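PDB 7EHP: chitin oligosaccahride binding protein NagB1 from Paenibacillus sp. FPU-7, which binds chitin oligosaccharides such as N,N'-diacetylchitobiose as an extracellular solute-binding protein, probably handing them to a membrane ABC transporter. Local coordinates for residues Phe123-Ile128 and Ala259-Phe264; Ala231-Arg236 and Gly254-Ala259; Lys130-Asp135 and Ala148-Ser153. All coordinates share one frame; numbering follows the deposited sequence.

Overall arrangement
Following the chain from the N terminus, the first segment met is the end of strand 109-125, which passes into helix 126-132; this junction serves two contacts. Contact 3 closes a short loop: the end of helix 126-132 (Lys130-Asp135) meets the end of helix 140-152. After a long, mainly helical excursion, contact 2 closes another small loop, setting the end of helix 225-233 against residues Gly254-Ala259. Contact 1 then returns to Phe123-Ile128 with strand 262-265, so its long loop encloses the other two, which follow one another in series. Contacts 1 and 2 share Ala-259 and touch through Phe-232 and Ile-258, whereas contact 3 shares helix 126-132 with contact 1 without otherwise touching it.

Contact 1: residues Phe123-Ile128 and Ala259-Phe264; sequences FYNKQI and AEDIGF
The end of strand 109-125 and the start of strand 262-265 pair antiparallel, with Tyr-124 and Gly-263 as the hydrogen-bonded pair: Gly-263 N reaches Tyr-124 O at 2.8 Å, and Tyr-124 N reaches Gly-263 O at 2.9 Å. Beyond the strands, Lys-126 N in the helix bonds to Asp-261 O of a type I turn at 2.6 Å. On one face of the sheet Phe-123 and Phe-264 form a T-shaped stack, centroids 5.2 Å apart and planes at 85°; Phe-264 CD2 stands over the centre of the Phe-123 ring, while Ile-262 CG2 meets its edge. On the other face, a chi1 of 75° sets the Tyr-124 ring against the glycine backbone; Phe-264 N, bonded to Glu-340, lies at the ring edge, near its plane, 3.2 Å from Tyr-124 CE1. Lys-126 bends to bring NZ 2.9 Å from Tyr-124 OH, a hydrogen bond, and into a salt bridge with Glu-340 too. Asn-125 is the N-cap of helix 126-132, its OD1 taking Ile-128 N at 3.0 Å. Strand 237-243 bonds to Phe-123 and Asn-125, Phe-232 of helix 225-233 packs on Phe-123 and Ile-262, and Met-341 of helix 336-344 touches both stacked phenylalanines.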
loop_
_atom_site.group_PDB
_atom_site.type_symbol
_atom_site.label_atom_id
_atom_site.label_comp_id
_atom_site.label_asym_id
_atom_site.label_seq_id
_atom_site.Cartn_x
_atom_site.Cartn_y
_atom_site.Cartn_z
ATOM N N PHE A 123 8.245 -1.548 10.819
ATOM C CA PHE A 123 8.472 -2.827 11.467
ATOM C C PHE A 123 9.810 -2.796 12.190
ATOM O O PHE A 123 10.782 -2.208 11.702
ATOM C CB PHE A 123 8.458 -3.961 10.438
ATOM C CG PHE A 123 7.089 -4.219 9.825
ATOM C CD1 PHE A 123 6.603 -3.395 8.821
ATOM C CD2 PHE A 123 6.307 -5.286 10.246
ATOM C CE1 PHE A 123 5.364 -3.606 8.253
ATOM C CE2 PHE A 123 5.056 -5.513 9.672
ATOM C CZ PHE A 123 4.601 -4.667 8.668
ATOM N N TYR A 124 9.892 -3.448 13.348
ATOM C CA TYR A 124 11.192 -3.475 14.004
ATOM C C TYR A 124 11.414 -4.809 14.701
ATOM O O TYR A 124 10.481 -5.575 14.960
ATOM C CB TYR A 124 11.350 -2.295 14.978
ATOM C CG TYR A 124 10.588 -2.423 16.281
ATOM C CD1 TYR A 124 9.181 -2.326 16.316
ATOM C CD2 TYR A 124 11.272 -2.605 17.482
ATOM C CE1 TYR A 124 8.494 -2.436 17.511
ATOM C CE2 TYR A 124 10.595 -2.711 18.681
ATOM C CZ TYR A 124 9.215 -2.627 18.693
ATOM O OH TYR A 124 8.568 -2.726 19.898
ATOM N N ASN A 125 12.683 -5.088 14.978
ATOM C CA ASN A 125 13.092 -6.320 15.634
ATOM C C ASN A 125 13.311 -6.016 17.117
ATOM O O ASN A 125 14.278 -5.338 17.487
ATOM C CB ASN A 125 14.345 -6.879 14.964
ATOM C CG ASN A 125 14.805 -8.187 15.575
ATOM O OD1 ASN A 125 14.614 -8.424 16.764
ATOM N ND2 ASN A 125 15.413 -9.053 14.751
ATOM N N LYS A 126 12.415 -6.537 17.960
ATOM C CA LYS A 126 12.485 -6.298 19.401
ATOM C C LYS A 126 13.773 -6.841 20.004
ATOM O O LYS A 126 14.280 -6.286 20.989
ATOM C CB LYS A 126 11.274 -6.938 20.090
ATOM C CG LYS A 126 9.929 -6.222 19.902
ATOM C CD LYS A 126 8.779 -7.193 20.211
ATOM C CE LYS A 126 7.568 -6.495 20.790
ATOM N NZ LYS A 126 7.183 -5.311 20.001
ATOM N N GLN A 127 14.324 -7.921 19.439
ATOM C CA GLN A 127 15.557 -8.478 19.992
ATOM C C GLN A 127 16.789 -7.669 19.585
ATOM O O GLN A 127 17.743 -7.569 20.374
ATOM C CB GLN A 127 15.705 -9.948 19.582
ATOM C CG GLN A 127 17.114 -10.531 19.751
ATOM C CD GLN A 127 17.566 -10.655 21.210
ATOM O OE1 GLN A 127 16.765 -10.930 22.113
ATOM N NE2 GLN A 127 18.860 -10.444 21.443
ATOM N N ILE A 128 16.794 -7.074 18.387
ATOM C CA ILE A 128 17.897 -6.183 18.034
ATOM C C ILE A 128 17.846 -4.919 18.884
ATOM O O ILE A 128 18.883 -4.436 19.362
ATOM C CB ILE A 128 17.894 -5.863 16.529
ATOM C CG1 ILE A 128 18.253 -7.103 15.708
ATOM C CG2 ILE A 128 18.936 -4.802 16.200
ATOM C CD1 ILE A 128 18.091 -6.890 14.206
ATOM N N ALA A 259 10.425 -14.340 14.529
ATOM C CA ALA A 259 8.980 -14.193 14.343
ATOM C C ALA A 259 8.303 -13.484 15.521
ATOM O O ALA A 259 7.551 -12.520 15.329
ATOM C CB ALA A 259 8.355 -15.567 14.103
ATOM N N GLU A 260 8.536 -13.950 16.749
ATOM C CA GLU A 260 7.803 -13.372 17.872
ATOM C C GLU A 260 8.354 -12.020 18.310
ATOM O O GLU A 260 7.617 -11.203 18.876
ATOM C CB GLU A 260 7.793 -14.334 19.065
ATOM C CG GLU A 260 6.704 -14.063 20.114
ATOM C CD GLU A 260 5.268 -14.057 19.565
ATOM O OE1 GLU A 260 4.362 -13.628 20.320
ATOM O OE2 GLU A 260 5.033 -14.499 18.411
ATOM N N ASP A 261 9.633 -11.751 18.083
ATOM C CA ASP A 261 10.156 -10.451 18.467
ATOM C C ASP A 261 10.074 -9.428 17.330
ATOM O O ASP A 261 10.866 -8.472 17.297
ATOM C CB ASP A 261 11.575 -10.606 19.031
ATOM C CG ASP A 261 12.455 -11.493 18.182
ATOM O OD1 ASP A 261 12.405 -11.360 16.949
ATOM O OD2 ASP A 261 13.165 -12.357 18.748
ATOM N N ILE A 262 9.103 -9.588 16.409
ATOM C CA ILE A 262 8.818 -8.579 15.387
ATOM C C ILE A 262 7.735 -7.647 15.911
ATOM O O ILE A 262 6.677 -8.104 16.362
ATOM C CB ILE A 262 8.381 -9.226 14.062
ATOM C CG1 ILE A 262 9.586 -9.753 13.294
ATOM C CG2 ILE A 262 7.678 -8.183 13.186
ATOM C CD1 ILE A 262 9.228 -10.587 12.076
ATOM N N GLY A 263 7.990 -6.339 15.842
ATOM C CA GLY A 263 7.011 -5.345 16.243
ATOM C C GLY A 263 6.765 -4.271 15.197
ATOM O O GLY A 263 7.249 -4.363 14.068
ATOM N N PHE A 264 6.036 -3.228 15.568
ATOM C CA PHE A 264 5.626 -2.208 14.610
ATOM C C PHE A 264 5.359 -0.931 15.387
ATOM O O PHE A 264 4.712 -0.980 16.436
ATOM C CB PHE A 264 4.369 -2.656 13.847
ATOM C CG PHE A 264 3.832 -1.641 12.866
ATOM C CD1 PHE A 264 3.006 -0.610 13.284
ATOM C CD2 PHE A 264 4.122 -1.749 11.514
ATOM C CE1 PHE A 264 2.515 0.317 12.377
ATOM C CE2 PHE A 264 3.648 -0.826 10.604
ATOM C CZ PHE A 264 2.829 0.205 11.029
#

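Contact 2: residues Ala231-Arg236 and Gly254-Ala259; sequences AFREGR and GKTKIA
Lys-255 lays CD over one face of the Arg-233 guanidinium, off toward its rim, with Lys-255 CD 4.0 Å from Arg-233 NH2, and a water lies in plane at the edge. This water accepts from Arg-233 NE at 3.1 Å and donates to Glu-234 OE2 at 2.5 Å and, weakly, to Lys-255 O. Asp-13 forms salt bridges with both Arg-233 NH1 and Lys-255 NZ, which would balance their charges; NH1 also bonds to Ala-249 O. A second guanidinium, that of Arg-236, has Ala-231 CA over one face and Glu-234 OE1 at its edge, 3.1 Å from Arg-236 NH2 in a salt bridge. Across the contact Ile-258, with CG1 tucked in beside both backbone N and C (chi1 60°), aims CD1 at the helix end, 3.2 Å from Phe-232 O. Lys-257 lies against the backbone just past the helix, its CD 3.1 Å from Glu-234 O. The loop before strand 262-265 thus packs on the C-terminal end of helix 225-233, which a Schellman motif closes: Arg-236 N bonds to Ala-231 O at 3.0 Å, Gly-235 N bonds to Phe-232 O at 3.1 Å, and Gly-235 takes the positive phi of the C-prime position.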
loop_
_atom_site.group_PDB
_atom_site.type_symbol
_atom_site.label_atom_id
_atom_site.label_comp_id
_atom_site.label_asym_id
_atom_site.label_seq_id
_atom_site.Cartn_x
_atom_site.Cartn_y
_atom_site.Cartn_z
ATOM N N ALA A 231 15.718 -9.121 4.175
ATOM C CA ALA A 231 16.726 -8.587 5.090
ATOM C C ALA A 231 16.161 -8.435 6.487
ATOM O O ALA A 231 16.794 -8.834 7.471
ATOM C CB ALA A 231 17.264 -7.244 4.586
ATOM N N PHE A 232 14.948 -7.879 6.592
ATOM C CA PHE A 232 14.336 -7.709 7.902
ATOM C C PHE A 232 14.020 -9.053 8.555
ATOM O O PHE A 232 14.333 -9.276 9.731
ATOM C CB PHE A 232 13.073 -6.862 7.784
ATOM C CG PHE A 232 12.404 -6.616 9.095
ATOM C CD1 PHE A 232 13.036 -5.840 10.071
ATOM C CD2 PHE A 232 11.164 -7.179 9.372
ATOM C CE1 PHE A 232 12.437 -5.614 11.296
ATOM C CE2 PHE A 232 10.552 -6.971 10.593
ATOM C CZ PHE A 232 11.191 -6.174 11.565
ATOM N N ARG A 233 13.363 -9.959 7.827
ATOM C CA ARG A 233 12.936 -11.187 8.489
ATOM C C ARG A 233 14.111 -12.112 8.795
ATOM O O ARG A 233 14.015 -12.947 9.703
ATOM C CB ARG A 233 11.869 -11.904 7.650
ATOM C CG ARG A 233 12.383 -12.923 6.655
ATOM C CD ARG A 233 11.228 -13.459 5.793
ATOM N NE ARG A 233 11.723 -14.286 4.696
ATOM C CZ ARG A 233 11.082 -14.477 3.549
ATOM N NH1 ARG A 233 9.907 -13.893 3.326
ATOM N NH2 ARG A 233 11.628 -15.242 2.620
ATOM N N GLU A 234 15.222 -11.970 8.084
ATOM C CA GLU A 234 16.415 -12.745 8.378
ATOM C C GLU A 234 17.313 -12.069 9.419
ATOM O O GLU A 234 18.435 -12.526 9.642
ATOM C CB GLU A 234 17.189 -13.025 7.080
ATOM C CG GLU A 234 16.489 -14.049 6.165
ATOM C CD GLU A 234 16.963 -14.038 4.694
ATOM O OE1 GLU A 234 18.006 -13.414 4.361
ATOM O OE2 GLU A 234 16.278 -14.669 3.856
ATOM N N GLY A 235 16.841 -11.008 10.064
ATOM C CA GLY A 235 17.553 -10.423 11.187
ATOM C C GLY A 235 18.744 -9.560 10.846
ATOM O O GLY A 235 19.563 -9.278 11.731
ATOM N N ARG A 236 18.875 -9.120 9.600
ATOM C CA ARG A 236 20.005 -8.278 9.216
ATOM C C ARG A 236 19.719 -6.793 9.361
ATOM O O ARG A 236 20.656 -5.987 9.316
ATOM C CB ARG A 236 20.429 -8.578 7.777
ATOM C CG ARG A 236 20.852 -10.014 7.590
ATOM C CD ARG A 236 21.453 -10.249 6.239
ATOM N NE ARG A 236 20.470 -10.790 5.308
ATOM C CZ ARG A 236 19.996 -10.098 4.283
ATOM N NH1 ARG A 236 20.429 -8.854 4.093
ATOM N NH2 ARG A 236 19.103 -10.636 3.462
ATOM N N GLY A 254 9.792 -21.906 8.779
ATOM C CA GLY A 254 11.235 -21.971 8.644
ATOM C C GLY A 254 11.798 -20.985 7.643
ATOM O O GLY A 254 12.700 -21.311 6.865
ATOM N N LYS A 255 11.248 -19.774 7.640
ATOM C CA LYS A 255 11.826 -18.641 6.937
ATOM C C LYS A 255 12.334 -17.567 7.873
ATOM O O LYS A 255 13.329 -16.900 7.571
ATOM C CB LYS A 255 10.784 -17.988 6.034
ATOM C CG LYS A 255 10.404 -18.762 4.828
ATOM C CD LYS A 255 9.254 -18.042 4.196
ATOM C CE LYS A 255 8.723 -18.803 3.020
ATOM N NZ LYS A 255 7.321 -18.437 2.715
ATOM N N THR A 256 11.658 -17.406 9.001
ATOM C CA THR A 256 11.757 -16.233 9.849
ATOM C C THR A 256 12.487 -16.609 11.131
ATOM O O THR A 256 11.964 -17.373 11.954
ATOM C CB THR A 256 10.362 -15.690 10.142
ATOM O OG1 THR A 256 9.698 -15.399 8.901
ATOM C CG2 THR A 256 10.447 -14.430 11.025
ATOM N N LYS A 257 13.700 -16.078 11.289
ATOM C CA LYS A 257 14.426 -16.221 12.545
ATOM C C LYS A 257 13.634 -15.635 13.703
ATOM O O LYS A 257 13.534 -16.240 14.778
ATOM C CB LYS A 257 15.772 -15.507 12.440
ATOM C CG LYS A 257 16.658 -16.017 11.326
ATOM C CD LYS A 257 17.907 -15.168 11.192
ATOM C CE LYS A 257 18.835 -15.732 10.119
ATOM N NZ LYS A 257 18.198 -15.724 8.774
ATOM N N ILE A 258 13.030 -14.471 13.476
ATOM C CA ILE A 258 12.722 -13.496 14.512
ATOM C C ILE A 258 11.215 -13.267 14.625
ATOM O O ILE A 258 10.768 -12.134 14.836
ATOM C CB ILE A 258 13.466 -12.187 14.190
ATOM C CG1 ILE A 258 13.009 -11.667 12.821
ATOM C CG2 ILE A 258 14.984 -12.406 14.193
ATOM C CD1 ILE A 258 13.231 -10.194 12.602
ATOM N N ALA A 259 10.425 -14.340 14.529
ATOM C CA ALA A 259 8.980 -14.193 14.343
ATOM C C ALA A 259 8.303 -13.484 15.521
ATOM O O ALA A 259 7.551 -12.520 15.329
ATOM C CB ALA A 259 8.355 -15.567 14.103
HETATM O O HOH W 1 14.302 -15.965 4.506
#

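Contact 3: residues Lys130-Asp135 and Ala148-Ser153; sequences KQLNVD and AKAKAS
Lys-149 NZ has two partners, a water and the carboxylate of Asp-145 in its own helix, with which it forms a salt bridge. The water accepts from Lys-149 NZ at 2.7 Å and donates to Asn-133 O, also at 2.7 Å, so it bridges the ammonium to the backbone just beyond helix 126-132. The lysine runs extended to CE and bends only at the last torsion, which places NZ. Val-134 runs antiparallel alongside this stem, its CG1 touching Lys-149 CD at 3.7 Å. Val-134 also touches Asp-145 and Val-146, which places it against the same face of helix 140-152.

The apolar centre is Leu-132, whose two methyls reach different parts of the partner helix. CD1 lies over the small residue Ala-150, with Leu-132 CD1 3.6 Å from Ala-150 CA and 3.8 Å from Ala-150 CB. CD2 points instead to the helix end, where Leu-132 CD2 comes 3.2 Å from Ser-153 OG. Phe-155, in the loop that follows, packs on Leu-132 as well. Both helices finish here. The first is closed by a Schellman motif in which Asn-133 takes a positive phi of 58° and bonds from its N to Lys-130 O at 3.0 Å; in the second, Ser-153 N bonds back to Lys-149 O at 3.1 Å.

Direct contact between the segments is therefore mainly hydrophobic, Leu-132 and Val-134 lying on the alanine and the aliphatic stem of the lysine, while polar linkage passes through the water. With the carbonyls of a helix end nearby and Asp-145 paired to it, the charge of Lys-149 would probably be stabilised at this partly buried edge.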
loop_
_atom_site.group_PDB
_atom_site.type_symbol
_atom_site.label_atom_id
_atom_site.label_comp_id
_atom_site.label_asym_id
_atom_site.label_seq_id
_atom_site.Cartn_x
_atom_site.Cartn_y
_atom_site.Cartn_z
ATOM N N LYS A 130 16.672 -4.658 21.918
ATOM C CA LYS A 130 17.197 -5.074 23.220
ATOM C C LYS A 130 18.720 -5.111 23.211
ATOM O O LYS A 130 19.380 -4.592 24.124
ATOM C CB LYS A 130 16.624 -6.445 23.594
ATOM C CG LYS A 130 17.137 -7.041 24.913
ATOM C CD LYS A 130 16.794 -8.547 25.026
ATOM C CE LYS A 130 17.411 -9.208 26.266
ATOM N NZ LYS A 130 18.780 -8.686 26.554
ATOM N N GLN A 131 19.294 -5.717 22.172
ATOM C CA GLN A 131 20.741 -5.835 22.083
ATOM C C GLN A 131 21.412 -4.464 22.054
ATOM O O GLN A 131 22.437 -4.249 22.712
ATOM C CB GLN A 131 21.091 -6.651 20.846
ATOM C CG GLN A 131 22.543 -6.980 20.705
ATOM C CD GLN A 131 22.782 -7.825 19.481
ATOM O OE1 GLN A 131 21.940 -8.648 19.117
ATOM N NE2 GLN A 131 23.933 -7.637 18.839
ATOM N N LEU A 132 20.845 -3.525 21.303
ATOM C CA LEU A 132 21.376 -2.173 21.225
ATOM C C LEU A 132 21.017 -1.322 22.433
ATOM O O LEU A 132 21.532 -0.205 22.549
ATOM C CB LEU A 132 20.857 -1.472 19.967
ATOM C CG LEU A 132 20.877 -2.248 18.658
ATOM C CD1 LEU A 132 20.098 -1.495 17.580
ATOM C CD2 LEU A 132 22.302 -2.486 18.243
ATOM N N ASN A 133 20.129 -1.810 23.307
ATOM C CA ASN A 133 19.668 -1.078 24.488
ATOM C C ASN A 133 19.031 0.252 24.088
ATOM O O ASN A 133 19.419 1.324 24.556
ATOM C CB ASN A 133 20.810 -0.867 25.496
ATOM C CG ASN A 133 20.309 -0.485 26.881
ATOM O OD1 ASN A 133 20.907 0.350 27.563
ATOM N ND2 ASN A 133 19.198 -1.092 27.299
ATOM N N VAL A 134 18.040 0.163 23.197
ATOM C CA VAL A 134 17.256 1.314 22.759
ATOM C C VAL A 134 15.772 0.992 22.880
ATOM O O VAL A 134 15.355 -0.150 22.649
ATOM C CB VAL A 134 17.594 1.725 21.310
ATOM C CG1 VAL A 134 18.986 2.378 21.234
ATOM C CG2 VAL A 134 17.494 0.513 20.382
ATOM N N ASP A 135 14.977 2.010 23.232
ATOM C CA ASP A 135 13.526 1.943 23.226
ATOM C C ASP A 135 13.000 2.269 21.837
ATOM O O ASP A 135 13.747 2.649 20.931
ATOM C CB ASP A 135 12.913 2.926 24.228
ATOM C CG ASP A 135 13.406 2.727 25.639
ATOM O OD1 ASP A 135 13.850 1.609 25.978
ATOM O OD2 ASP A 135 13.329 3.703 26.417
ATOM N N ALA A 148 22.017 5.059 14.372
ATOM C CA ALA A 148 23.468 5.110 14.576
ATOM C C ALA A 148 23.972 3.907 15.372
ATOM O O ALA A 148 25.006 3.320 15.030
ATOM C CB ALA A 148 23.851 6.408 15.283
ATOM N N LYS A 149 23.258 3.527 16.435
ATOM C CA LYS A 149 23.644 2.349 17.212
ATOM C C LYS A 149 23.452 1.069 16.413
ATOM O O LYS A 149 24.300 0.169 16.459
ATOM C CB LYS A 149 22.842 2.287 18.514
ATOM C CG LYS A 149 23.095 3.475 19.443
ATOM C CD LYS A 149 22.564 3.249 20.842
ATOM C CE LYS A 149 23.037 4.370 21.767
ATOM N NZ LYS A 149 22.041 4.662 22.830
ATOM N N ALA A 150 22.340 0.963 15.679
ATOM C CA ALA A 150 22.127 -0.218 14.850
ATOM C C ALA A 150 23.280 -0.395 13.877
ATOM O O ALA A 150 23.846 -1.490 13.753
ATOM C CB ALA A 150 20.794 -0.110 14.097
ATOM N N LYS A 151 23.643 0.684 13.177
ATOM C CA LYS A 151 24.719 0.611 12.195
ATOM C C LYS A 151 26.052 0.306 12.863
ATOM O O LYS A 151 26.860 -0.467 12.334
ATOM C CB LYS A 151 24.797 1.921 11.421
ATOM C CG LYS A 151 25.409 1.804 10.043
ATOM C CD LYS A 151 25.243 3.126 9.301
ATOM C CE LYS A 151 25.965 3.107 7.980
ATOM N NZ LYS A 151 25.485 1.965 7.139
ATOM N N ALA A 152 26.305 0.918 14.018
ATOM C CA ALA A 152 27.561 0.668 14.716
ATOM C C ALA A 152 27.723 -0.811 15.030
ATOM O O ALA A 152 28.837 -1.344 14.950
ATOM C CB ALA A 152 27.628 1.509 15.988
ATOM N N SER A 153 26.619 -1.507 15.307
ATOM C CA SER A 153 26.659 -2.917 15.677
ATOM C C SER A 153 26.619 -3.856 14.479
ATOM O O SER A 153 26.517 -5.074 14.670
ATOM C CB SER A 153 25.505 -3.242 16.620
ATOM O OG SER A 153 25.489 -2.350 17.717
HETATM O O HOH W 2 21.919 2.265 23.981
#